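Probable cobalt-precorrin-6B C(15)-methyltransferase (decarboxylating) (Methanothermobacter thermautotrophicus, PDB 1L3C) probably methylates cobalt-precorrin-6B at C-15, using S-adenosyl-L-methionine, and removes the C-12 carboxylate as carbon dioxide to give cobalt-precorrin-7 in anaerobic cobalamin biosynthesis. Local coordinates at residues R56-I61 and D82-M87. Numbering follows the deposited sequence.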
loop_
_atom_site.group_PDB
_atom_site.type_symbol
_atom_site.label_atom_id
_atom_site.label_comp_id
_atom_site.label_asym_id
_atom_site.label_seq_id
_atom_site.Cartn_x
_atom_site.Cartn_y
_atom_site.Cartn_z
ATOM N N ARG A 56 -19.114 -29.038 1.172
ATOM C CA ARG A 56 -19.914 -30.074 1.808
ATOM C C ARG A 56 -19.812 -30.028 3.333
ATOM O O ARG A 56 -20.829 -29.976 4.011
ATOM C CB ARG A 56 -19.524 -31.458 1.285
ATOM C CG ARG A 56 -20.270 -32.613 1.943
ATOM C CD ARG A 56 -20.463 -33.788 0.992
ATOM N NE ARG A 56 -19.202 -34.381 0.566
ATOM C CZ ARG A 56 -18.351 -34.995 1.383
ATOM N NH1 ARG A 56 -18.621 -35.101 2.683
ATOM N NH2 ARG A 56 -17.224 -35.502 0.893
ATOM N N ARG A 57 -18.598 -29.987 3.871
ATOM C CA ARG A 57 -18.423 -29.963 5.317
ATOM C C ARG A 57 -17.304 -29.003 5.707
ATOM O O ARG A 57 -16.293 -28.937 5.027
ATOM C CB ARG A 57 -18.078 -31.372 5.837
ATOM C CG ARG A 57 -18.357 -31.560 7.310
ATOM C CD ARG A 57 -19.848 -31.452 7.491
ATOM N NE ARG A 57 -20.302 -31.262 8.864
ATOM C CZ ARG A 57 -20.276 -32.198 9.800
ATOM N NH1 ARG A 57 -19.789 -33.410 9.529
ATOM N NH2 ARG A 57 -20.820 -31.940 10.984
ATOM N N VAL A 58 -17.489 -28.287 6.817
ATOM C CA VAL A 58 -16.498 -27.356 7.316
ATOM C C VAL A 58 -16.227 -27.727 8.762
ATOM O O VAL A 58 -17.172 -27.934 9.528
ATOM C CB VAL A 58 -17.016 -25.874 7.294
ATOM C CG1 VAL A 58 -15.901 -24.899 7.741
ATOM C CG2 VAL A 58 -17.506 -25.500 5.921
ATOM N N TYR A 59 -14.953 -27.858 9.121
ATOM C CA TYR A 59 -14.569 -28.147 10.492
ATOM C C TYR A 59 -13.881 -26.877 10.948
ATOM O O TYR A 59 -12.871 -26.469 10.366
ATOM C CB TYR A 59 -13.614 -29.334 10.553
ATOM C CG TYR A 59 -14.254 -30.658 10.153
ATOM C CD1 TYR A 59 -14.310 -31.047 8.811
ATOM C CD2 TYR A 59 -14.823 -31.514 11.113
ATOM C CE1 TYR A 59 -14.930 -32.250 8.423
ATOM C CE2 TYR A 59 -15.437 -32.721 10.739
ATOM C CZ TYR A 59 -15.486 -33.083 9.389
ATOM O OH TYR A 59 -16.086 -34.257 8.974
ATOM N N ALA A 60 -14.484 -26.198 11.916
ATOM C CA ALA A 60 -13.940 -24.957 12.452
ATOM C C ALA A 60 -13.278 -25.231 13.797
ATOM O O ALA A 60 -13.930 -25.730 14.703
ATOM C CB ALA A 60 -15.046 -23.938 12.587
ATOM N N ILE A 61 -12.000 -24.884 13.929
ATOM C CA ILE A 61 -11.240 -25.122 15.143
ATOM C C ILE A 61 -10.693 -23.834 15.752
ATOM O O ILE A 61 -10.315 -22.912 15.018
ATOM C CB ILE A 61 -10.031 -26.004 14.818
ATOM C CG1 ILE A 61 -10.508 -27.275 14.142
ATOM C CG2 ILE A 61 -9.190 -26.312 16.076
ATOM C CD1 ILE A 61 -9.385 -28.086 13.576
ATOM N N ASP A 82 -25.238 -25.912 9.495
ATOM C CA ASP A 82 -25.761 -27.270 9.495
ATOM C C ASP A 82 -24.630 -28.179 9.067
ATOM O O ASP A 82 -24.481 -29.299 9.576
ATOM C CB ASP A 82 -26.928 -27.363 8.524
ATOM C CG ASP A 82 -27.896 -26.202 8.689
ATOM O OD1 ASP A 82 -28.838 -26.319 9.512
ATOM O OD2 ASP A 82 -27.681 -25.151 8.032
ATOM N N ASN A 83 -23.789 -27.658 8.175
ATOM C CA ASN A 83 -22.652 -28.418 7.684
ATOM C C ASN A 83 -21.336 -27.982 8.326
ATOM O O ASN A 83 -20.269 -28.207 7.750
ATOM C CB ASN A 83 -22.556 -28.287 6.175
ATOM C CG ASN A 83 -22.265 -26.873 5.736
ATOM O OD1 ASN A 83 -22.583 -25.906 6.446
ATOM N ND2 ASN A 83 -21.663 -26.735 4.560
ATOM N N VAL A 84 -21.397 -27.380 9.516
ATOM C CA VAL A 84 -20.180 -26.924 10.187
ATOM C C VAL A 84 -20.004 -27.634 11.513
ATOM O O VAL A 84 -20.904 -27.627 12.351
ATOM C CB VAL A 84 -20.192 -25.379 10.465
ATOM C CG1 VAL A 84 -18.941 -24.973 11.171
ATOM C CG2 VAL A 84 -20.311 -24.585 9.188
ATOM N N THR A 85 -18.847 -28.250 11.699
ATOM C CA THR A 85 -18.523 -28.925 12.952
ATOM C C THR A 85 -17.586 -28.013 13.737
ATOM O O THR A 85 -16.453 -27.781 13.310
ATOM C CB THR A 85 -17.769 -30.267 12.697
ATOM O OG1 THR A 85 -18.575 -31.119 11.875
ATOM C CG2 THR A 85 -17.458 -30.984 14.014
ATOM N N LEU A 86 -18.065 -27.449 14.841
ATOM C CA LEU A 86 -17.226 -26.588 15.647
ATOM C C LEU A 86 -16.401 -27.485 16.568
ATOM O O LEU A 86 -16.870 -28.522 17.001
ATOM C CB LEU A 86 -18.077 -25.605 16.439
ATOM C CG LEU A 86 -18.954 -24.635 15.645
ATOM C CD1 LEU A 86 -19.489 -23.565 16.588
ATOM C CD2 LEU A 86 -18.171 -23.970 14.554
HETATM N N MSE A 87 -15.158 -27.123 16.828
HETATM C CA MSE A 87 -14.307 -27.913 17.697
HETATM C C MSE A 87 -13.450 -27.037 18.572
HETATM O O MSE A 87 -12.575 -26.308 18.073
HETATM C CB MSE A 87 -13.384 -28.780 16.890
HETATM C CG MSE A 87 -13.878 -30.156 16.649
HETATM SE SE MSE A 87 -12.909 -30.860 15.132
HETATM C CE MSE A 87 -13.875 -29.881 13.806
#
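Val-58 and Ala-60 carry the backbone pairing of two parallel strands, 57-61 and 84-87. Val-58 N donates to Asn-83 O at 2.9 Å, and Val-58 O receives Thr-85 N at 2.8 Å. Two residues further on, Ala-60 N donates to Thr-85 O, while Ala-60 O accepts Met-87 N.

Polar side chains gather where the strands begin. Arg-57 bends at chi2 (65°), which brings its guanidinium back beside the second strand; NE makes a weak hydrogen bond to Asn-83 O at 3.3 Å, with that carbonyl oxygen near the guanidinium plane. An alanine here would remove this second, weak donor and is likely to leave Val-58 N as the one N-H donor to Asn-83 O from the facing strand. The Asn-83 amide donates to Ala-52 O, its stronger partner, and weakly to Arg-56 O, tying the strand start to the end of helix 46-52.

Apolar contacts divide between the two faces. Tyr-59 lies alongside Thr-85, CD2 to CB at 3.6 Å, and the selenomethionine Met-87, bent at chi3 (-76°), brings CE to the ring edge in its plane. Ile-98, in a loop, touches Tyr-59, Ile-61 and Met-87 on this face. On the other, Val-58 CB meets Val-84 CG2 at 4.0 Å and Ala-60 CB meets Leu-86 CD2 at 3.7 Å, where helix 46-52 packs on Val-58, Ala-60 and Val-84, and helix 65-77 on Val-84 and Leu-86.

Helix 65-77 links the strands in a beta-alpha-beta crossover of the Rossmann-like methyltransferase fold, with Ala-60 close to Cys-42 and Ile-61 to Ala-91 of the S-adenosyl-L-methionine site.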